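Local coordinates for protein chitinase (PDB 5XSW) that probably acts as an endochitinase, hydrolysing chitin chains, here as the C-terminal part of a longer archaeal protein and with bound sugar, at residues Ala296-Leu307 with Ile332-Ile343. Sequence-based numbering, arbitrary orientation.
With NAG (2-acetamido-2-deoxy-beta-D-glucopyranose), chain D; PO4 (phosphate ion), chain E.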
ATOM      1  N   ALA A 296      -9.190  -3.897  -9.691  1.00 18.71           N
ATOM      2  CA  ALA A 296      -8.574  -2.951 -10.602  1.00 19.67           C
ATOM      3  C   ALA A 296      -9.440  -1.688 -10.777  1.00 22.42           C
ATOM      4  O   ALA A 296      -8.912  -0.568 -10.736  1.00 19.50           O
ATOM      5  CB  ALA A 296      -8.300  -3.601 -11.987  1.00 18.79           C
ATOM      6  N   ALA A 297     -10.751  -1.887 -10.937  1.00 22.12           N
ATOM      7  CA  ALA A 297     -11.703  -0.742 -11.052  1.00 21.63           C
ATOM      8  C   ALA A 297     -11.670   0.146  -9.793  1.00 23.30           C
ATOM      9  O   ALA A 297     -11.655   1.336  -9.885  1.00 22.63           O
ATOM     10  CB  ALA A 297     -13.112  -1.278 -11.292  1.00 19.33           C
ATOM     11  N   VAL A 298     -11.648  -0.447  -8.599  1.00 19.65           N
ATOM     12  CA  VAL A 298     -11.562   0.344  -7.385  1.00 20.30           C
ATOM     13  C   VAL A 298     -10.231   1.075  -7.295  1.00 22.72           C
ATOM     14  O   VAL A 298     -10.195   2.217  -6.852  1.00 20.01           O
ATOM     15  CB  VAL A 298     -11.789  -0.542  -6.119  1.00 21.15           C
ATOM     16  CG1 VAL A 298     -11.531   0.227  -4.788  1.00 20.37           C
ATOM     17  CG2 VAL A 298     -13.285  -1.104  -6.166  1.00 21.38           C
ATOM     18  N   SER A 299      -9.143   0.431  -7.725  1.00 19.42           N
ATOM     19  CA  SER A 299      -7.851   1.109  -7.720  1.00 20.91           C
ATOM     20  C   SER A 299      -7.839   2.354  -8.623  1.00 21.90           C
ATOM     21  O   SER A 299      -7.284   3.403  -8.271  1.00 20.65           O
ATOM     22  CB  SER A 299      -6.744   0.129  -8.190  1.00 22.43           C
ATOM     23  OG  SER A 299      -5.463   0.711  -7.945  1.00 27.46           O
ATOM     24  N   LEU A 300      -8.396   2.210  -9.814  1.00 20.13           N
ATOM     25  CA  LEU A 300      -8.539   3.316 -10.747  1.00 20.81           C
ATOM     26  C   LEU A 300      -9.468   4.388 -10.190  1.00 21.68           C
ATOM     27  O   LEU A 300      -9.204   5.574 -10.288  1.00 21.92           O
ATOM     28  CB  LEU A 300      -9.058   2.805 -12.080  1.00 20.88           C
ATOM     29  CG  LEU A 300      -8.078   1.912 -12.830  1.00 21.15           C
ATOM     30  CD1 LEU A 300      -8.801   1.014 -13.813  1.00 22.40           C
ATOM     31  CD2 LEU A 300      -7.042   2.762 -13.528  1.00 18.40           C
ATOM     32  N   THR A 301     -10.539   3.937  -9.563  1.00 19.64           N
ATOM     33  CA  THR A 301     -11.517   4.820  -8.970  1.00 22.06           C
ATOM     34  C   THR A 301     -10.850   5.652  -7.890  1.00 28.00           C
ATOM     35  O   THR A 301     -11.117   6.828  -7.762  1.00 22.73           O
ATOM     36  CB  THR A 301     -12.690   4.028  -8.377  1.00 23.98           C
ATOM     37  OG1 THR A 301     -13.439   3.440  -9.438  1.00 21.63           O
ATOM     38  CG2 THR A 301     -13.591   4.924  -7.553  1.00 21.96           C
ATOM     39  N   MET A 302      -9.948   5.031  -7.145  1.00 21.84           N
ATOM     40  CA  MET A 302      -9.254   5.707  -6.075  1.00 20.99           C
ATOM     41  C   MET A 302      -8.467   6.891  -6.623  1.00 21.60           C
ATOM     42  O   MET A 302      -8.460   7.942  -6.024  1.00 22.63           O
ATOM     43  CB  MET A 302      -8.307   4.745  -5.360  1.00 20.68           C
ATOM     44  CG  MET A 302      -7.391   5.405  -4.345  1.00 25.21           C
ATOM     45  SD  MET A 302      -5.879   6.074  -5.059  1.00 31.35           S
ATOM     46  CE  MET A 302      -4.918   4.582  -5.277  1.00 29.33           C
ATOM     47  N   GLU A 303      -7.822   6.723  -7.766  1.00 20.23           N
ATOM     48  CA  GLU A 303      -7.059   7.821  -8.330  1.00 21.85           C
ATOM     49  C   GLU A 303      -7.978   8.996  -8.649  1.00 25.32           C
ATOM     50  O   GLU A 303      -7.687  10.127  -8.298  1.00 21.99           O
ATOM     51  CB  GLU A 303      -6.372   7.385  -9.618  1.00 21.95           C
ATOM     52  CG  GLU A 303      -5.453   6.187  -9.505  1.00 24.50           C
ATOM     53  CD  GLU A 303      -4.949   5.738 -10.856  1.00 24.85           C
ATOM     54  OE1 GLU A 303      -4.686   6.608 -11.694  1.00 23.05           O
ATOM     55  OE2 GLU A 303      -4.833   4.529 -11.085  1.00 21.22           O
ATOM     56  N   ARG A 304      -9.106   8.698  -9.278  1.00 22.15           N
ATOM     57  CA  ARG A 304     -10.057   9.718  -9.678  1.00 25.25           C
ATOM     58  C   ARG A 304     -10.645  10.426  -8.476  1.00 19.82           C
ATOM     59  O   ARG A 304     -10.729  11.638  -8.460  1.00 22.70           O
ATOM     60  CB  ARG A 304     -11.169   9.101 -10.522  1.00 24.02           C
ATOM     61  CG  ARG A 304     -12.063  10.106 -11.224  1.00 20.33           C
ATOM     62  CD  ARG A 304     -12.743   9.477 -12.420  1.00 24.41           C
ATOM     63  NE  ARG A 304     -13.706  10.347 -13.081  1.00 23.02           N
ATOM     64  CZ  ARG A 304     -14.995  10.399 -12.784  1.00 24.49           C
ATOM     65  NH1 ARG A 304     -15.493   9.651 -11.817  1.00 20.57           N
ATOM     66  NH2 ARG A 304     -15.790  11.210 -13.454  1.00 24.13           N
ATOM     67  N   GLU A 305     -11.012   9.653  -7.463  1.00 18.94           N
ATOM     68  CA  GLU A 305     -11.529  10.188  -6.205  1.00 20.09           C
ATOM     69  C   GLU A 305     -10.504  11.061  -5.507  1.00 28.42           C
ATOM     70  O   GLU A 305     -10.858  12.106  -4.900  1.00 24.66           O
ATOM     71  CB  GLU A 305     -12.002   9.080  -5.241  1.00 20.26           C
ATOM     72  CG  GLU A 305     -13.314   8.286  -5.696  1.00 21.25           C
ATOM     73  CD  GLU A 305     -14.644   8.930  -5.211  1.00 25.67           C
ATOM     74  OE1 GLU A 305     -14.570   9.969  -4.515  1.00 26.26           O
ATOM     75  OE2 GLU A 305     -15.755   8.343  -5.454  1.00 26.28           O
ATOM     76  N   LEU A 306      -9.235  10.658  -5.556  1.00 23.93           N
ATOM     77  CA  LEU A 306      -8.187  11.437  -4.886  1.00 22.32           C
ATOM     78  C   LEU A 306      -8.022  12.817  -5.599  1.00 21.97           C
ATOM     79  O   LEU A 306      -7.852  13.868  -4.939  1.00 22.97           O
ATOM     80  CB  LEU A 306      -6.834  10.691  -4.926  1.00 20.74           C
ATOM     81  CG  LEU A 306      -5.645  11.434  -4.354  1.00 25.11           C
ATOM     82  CD1 LEU A 306      -5.784  11.684  -2.862  1.00 23.75           C
ATOM     83  CD2 LEU A 306      -4.379  10.571  -4.650  1.00 22.15           C
ATOM     84  N   LEU A 307      -7.988  12.789  -6.922  1.00 21.50           N
ATOM     85  CA  LEU A 307      -7.866  14.024  -7.695  1.00 22.44           C
ATOM     86  C   LEU A 307      -9.034  14.960  -7.331  1.00 26.06           C
ATOM     87  O   LEU A 307      -8.840  16.136  -6.995  1.00 27.75           O
ATOM     88  CB  LEU A 307      -7.827  13.723  -9.176  1.00 19.88           C
ATOM     89  CG  LEU A 307      -6.432  13.196  -9.626  1.00 22.97           C
ATOM     90  CD1 LEU A 307      -6.427  12.545 -10.986  1.00 23.47           C
ATOM     91  CD2 LEU A 307      -5.298  14.260  -9.551  1.00 24.98           C
ATOM     92  N   ILE A 332      -5.326   9.119 -15.637  1.00 22.06           N
ATOM     93  CA  ILE A 332      -5.686   7.986 -14.791  1.00 20.05           C
ATOM     94  C   ILE A 332      -4.812   6.740 -15.138  1.00 20.55           C
ATOM     95  O   ILE A 332      -4.342   6.065 -14.227  1.00 20.85           O
ATOM     96  CB  ILE A 332      -7.199   7.617 -14.922  1.00 21.88           C
ATOM     97  CG1 ILE A 332      -8.127   8.696 -14.334  1.00 20.03           C
ATOM     98  CG2 ILE A 332      -7.537   6.277 -14.210  1.00 19.39           C
ATOM     99  CD1 ILE A 332      -7.779   9.168 -12.917  1.00 23.71           C
ATOM    100  N   ASP A 333      -4.620   6.435 -16.421  1.00 19.67           N
ATOM    101  CA  ASP A 333      -3.756   5.312 -16.777  1.00 24.52           C
ATOM    102  C   ASP A 333      -2.291   5.563 -16.343  1.00 26.57           C
ATOM    103  O   ASP A 333      -1.607   4.671 -15.872  1.00 21.34           O
ATOM    104  CB  ASP A 333      -3.751   5.060 -18.267  1.00 22.82           C
ATOM    105  CG  ASP A 333      -2.955   3.845 -18.614  1.00 26.45           C
ATOM    106  OD1 ASP A 333      -3.434   2.750 -18.273  1.00 24.61           O
ATOM    107  OD2 ASP A 333      -1.808   3.944 -19.136  1.00 24.10           O
ATOM    108  N   PHE A 334      -1.796   6.770 -16.559  1.00 21.13           N
ATOM    109  CA  PHE A 334      -0.435   7.074 -16.091  1.00 21.14           C
ATOM    110  C   PHE A 334      -0.275   6.845 -14.571  1.00 18.39           C
ATOM    111  O   PHE A 334       0.704   6.264 -14.123  1.00 21.63           O
ATOM    112  CB  PHE A 334      -0.062   8.534 -16.486  1.00 21.11           C
ATOM    113  CG  PHE A 334       1.305   8.973 -15.990  1.00 21.70           C
ATOM    114  CD1 PHE A 334       2.467   8.487 -16.598  1.00 24.13           C
ATOM    115  CD2 PHE A 334       1.399   9.822 -14.924  1.00 21.75           C
ATOM    116  CE1 PHE A 334       3.729   8.903 -16.143  1.00 25.89           C
ATOM    117  CE2 PHE A 334       2.631  10.278 -14.475  1.00 23.04           C
ATOM    118  CZ  PHE A 334       3.809   9.810 -15.076  1.00 22.85           C
ATOM    119  N   GLY A 335      -1.248   7.297 -13.789  1.00 18.42           N
ATOM    120  CA  GLY A 335      -1.268   7.171 -12.344  1.00 19.23           C
ATOM    121  C   GLY A 335      -1.341   5.683 -11.943  1.00 23.87           C
ATOM    122  O   GLY A 335      -0.891   5.261 -10.860  1.00 21.27           O
ATOM    123  N   TYR A 336      -1.977   4.892 -12.784  1.00 21.01           N
ATOM    124  CA  TYR A 336      -2.123   3.446 -12.474  1.00 20.92           C
ATOM    125  C   TYR A 336      -0.777   2.792 -12.574  1.00 23.16           C
ATOM    126  O   TYR A 336      -0.386   1.990 -11.699  1.00 22.52           O
ATOM    127  CB  TYR A 336      -3.076   2.759 -13.439  1.00 18.76           C
ATOM    128  CG  TYR A 336      -3.292   1.278 -13.064  1.00 19.32           C
ATOM    129  CD1 TYR A 336      -4.268   0.918 -12.155  1.00 19.32           C
ATOM    130  CD2 TYR A 336      -2.529   0.291 -13.662  1.00 22.29           C
ATOM    131  CE1 TYR A 336      -4.507  -0.431 -11.826  1.00 22.15           C
ATOM    132  CE2 TYR A 336      -2.722  -1.064 -13.345  1.00 22.99           C
ATOM    133  CZ  TYR A 336      -3.697  -1.405 -12.421  1.00 24.82           C
ATOM    134  OH  TYR A 336      -3.898  -2.733 -12.117  1.00 27.26           O
ATOM    135  N   ASN A 337      -0.054   3.152 -13.619  1.00 20.03           N
ATOM    136  CA  ASN A 337       1.279   2.552 -13.840  1.00 21.24           C
ATOM    137  C   ASN A 337       2.406   3.213 -12.991  1.00 26.77           C
ATOM    138  O   ASN A 337       3.255   2.511 -12.435  1.00 24.74           O
ATOM    139  CB  ASN A 337       1.634   2.653 -15.310  1.00 20.99           C
ATOM    140  CG  ASN A 337       3.036   2.095 -15.635  1.00 28.69           C
ATOM    141  OD1 ASN A 337       3.858   2.808 -16.184  1.00 25.80           O
ATOM    142  ND2 ASN A 337       3.298   0.809 -15.281  1.00 22.30           N
ATOM    143  N   ARG A 338       2.387   4.533 -12.840  1.00 20.68           N
ATOM    144  CA  ARG A 338       3.509   5.224 -12.159  1.00 23.41           C
ATOM    145  C   ARG A 338       3.148   5.747 -10.771  1.00 21.47           C
ATOM    146  O   ARG A 338       4.012   6.216 -10.056  1.00 24.24           O
ATOM    147  CB  ARG A 338       4.011   6.371 -13.033  1.00 21.42           C
ATOM    148  CG  ARG A 338       4.647   5.965 -14.361  1.00 24.35           C
ATOM    149  CD  ARG A 338       5.854   5.010 -14.320  1.00 29.78           C
ATOM    150  NE  ARG A 338       6.855   5.347 -13.311  1.00 33.41           N
ATOM    151  CZ  ARG A 338       7.816   6.255 -13.437  1.00 44.43           C
ATOM    152  NH1 ARG A 338       7.935   6.963 -14.554  1.00 42.47           N
ATOM    153  NH2 ARG A 338       8.690   6.424 -12.440  1.00 32.40           N
ATOM    154  N   GLY A 339       1.874   5.673 -10.389  1.00 22.76           N
ATOM    155  CA  GLY A 339       1.412   5.999  -9.048  1.00 20.83           C
ATOM    156  C   GLY A 339       0.828   7.426  -8.958  1.00 24.58           C
ATOM    157  O   GLY A 339       1.088   8.285  -9.812  1.00 20.88           O
ATOM    158  N   VAL A 340       0.075   7.710  -7.921  1.00 21.43           N
ATOM    159  CA  VAL A 340      -0.524   9.059  -7.796  1.00 23.35           C
ATOM    160  C   VAL A 340       0.504  10.130  -7.430  1.00 24.00           C
ATOM    161  O   VAL A 340       0.258  11.344  -7.650  1.00 23.26           O
ATOM    162  CB  VAL A 340      -1.683   9.068  -6.760  1.00 24.04           C
ATOM    163  CG1 VAL A 340      -2.801   8.131  -7.194  1.00 26.05           C
ATOM    164  CG2 VAL A 340      -1.179   8.684  -5.343  1.00 25.70           C
ATOM    165  N   GLY A 341       1.649   9.716  -6.856  1.00 20.41           N
ATOM    166  CA  GLY A 341       2.759  10.662  -6.609  1.00 22.42           C
ATOM    167  C   GLY A 341       3.250  11.215  -7.941  1.00 23.66           C
ATOM    168  O   GLY A 341       3.498  12.424  -8.114  1.00 23.78           O
ATOM    169  N   ALA A 342       3.351  10.333  -8.925  1.00 23.20           N
ATOM    170  CA  ALA A 342       3.836  10.731 -10.262  1.00 21.55           C
ATOM    171  C   ALA A 342       2.832  11.655 -10.962  1.00 23.60           C
ATOM    172  O   ALA A 342       3.242  12.598 -11.631  1.00 23.92           O
ATOM    173  CB  ALA A 342       4.101   9.519 -11.146  1.00 22.67           C
ATOM    174  N   ILE A 343       1.536  11.404 -10.787  1.00 25.77           N
ATOM    175  CA  ILE A 343       0.520  12.397 -11.296  1.00 23.14           C
ATOM    176  C   ILE A 343       0.740  13.770 -10.643  1.00 22.23           C
ATOM    177  O   ILE A 343       0.791  14.812 -11.305  1.00 23.30           O
ATOM    178  CB  ILE A 343      -0.944  11.964 -10.994  1.00 24.51           C
ATOM    179  CG1 ILE A 343      -1.351  10.738 -11.844  1.00 23.87           C
ATOM    180  CG2 ILE A 343      -1.939  13.179 -11.295  1.00 23.65           C
ATOM    181  CD1 ILE A 343      -2.812  10.210 -11.393  1.00 22.21           C
TER
HETATM  182  C1  NAG D   2      13.679   6.196 -12.278  1.00 22.84           C
HETATM  183  C2  NAG D   2      12.343   6.653 -11.728  1.00 23.32           C
HETATM  184  C3  NAG D   2      11.875   5.703 -10.668  1.00 23.43           C
HETATM  185  C4  NAG D   2      11.840   4.292 -11.128  1.00 22.86           C
HETATM  186  C5  NAG D   2      13.179   3.889 -11.625  1.00 21.54           C
HETATM  187  C6  NAG D   2      13.091   2.442 -12.189  1.00 23.69           C
HETATM  188  C7  NAG D   2      11.730   9.060 -11.470  1.00 33.31           C
HETATM  189  C8  NAG D   2      11.978  10.433 -10.811  1.00 26.28           C
HETATM  190  N2  NAG D   2      12.567   7.958 -11.137  1.00 23.60           N
HETATM  191  O3  NAG D   2      10.589   6.090 -10.169  1.00 22.87           O
HETATM  192  O4  NAG D   2      11.570   3.412  -9.975  1.00 26.09           O
HETATM  193  O5  NAG D   2      13.593   4.783 -12.714  1.00 23.79           O
HETATM  194  O6  NAG D   2      14.379   2.185 -12.697  1.00 29.68           O
HETATM  195  O7  NAG D   2      10.776   8.873 -12.208  1.00 29.15           O
HETATM  196  P   PO4 E 901      -0.361   4.457  -5.328  0.86 31.01           P
HETATM  197  O1  PO4 E 901      -0.185   2.984  -5.389  0.86 33.58           O
HETATM  198  O2  PO4 E 901      -1.643   4.924  -4.694  0.86 28.27           O
HETATM  199  O3  PO4 E 901       0.833   4.980  -4.575  0.86 35.56           O
HETATM  200  O4  PO4 E 901      -0.451   5.130  -6.632  0.86 26.75           O
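Glu303 and Ile332 carry a buried knobs-into-holes packing between helix 288-311 and helix 327-338, whose short segments cross at 114° in the helical part of the chain. The Glu303 side chain drops among Ile332, Gly335, Val340 and Ile343, while Ile332 fits between Leu300, Glu303, Arg304 and Leu307. With CG anti to its own carbonyl carbon (chi1 -57°) and the chain extended beyond, Glu303 drives its carboxyl end against the backbone of the second helix. OE1 comes within 2.6 Å of Ile332 O, a separation consistent with a shared proton. OE2 instead lies 3.2 Å from Tyr336 CA and borders the Tyr336 ring at its edge, in plane. Shortening Glu303 to an alanine would probably open a gap among Ile332, Gly335, Val340 and Ile343 and leave Ile332 O without its close carboxyl neighbour. Gly335 fits here because a CB would run into both Glu303 OE1 and Ile343 CD1.

Apolar contacts extend the interface on from this acid. Leu300 CD2 is shared, 3.6 Å from Ile332 CG2 and equally near Tyr336 CD1, while Leu307 CD2 meets Ile343 CG2 at 3.9 Å. On the far side of the turn at Gly339, Leu306 CD2 packs on Val340 CB at 3.7 Å, and helix 475-482 adds Trp477 and His480 around Leu306.

Further out, Tyr336 OH is hydrogen-bonded to Phe250 O, and neighbouring Asn337 belongs to the glycan pocket, so the packing probably helps to place this part of the pocket. Gly339 stands at the N-cap position of helix 340-346, where a phosphate, probably from the crystallisation liquor and also hydrogen-bonded to Ser254 of the second subunit, accepts a hydrogen bond at O4 from Val340 N, 2.9 Å long with an N-H...O angle of 152°.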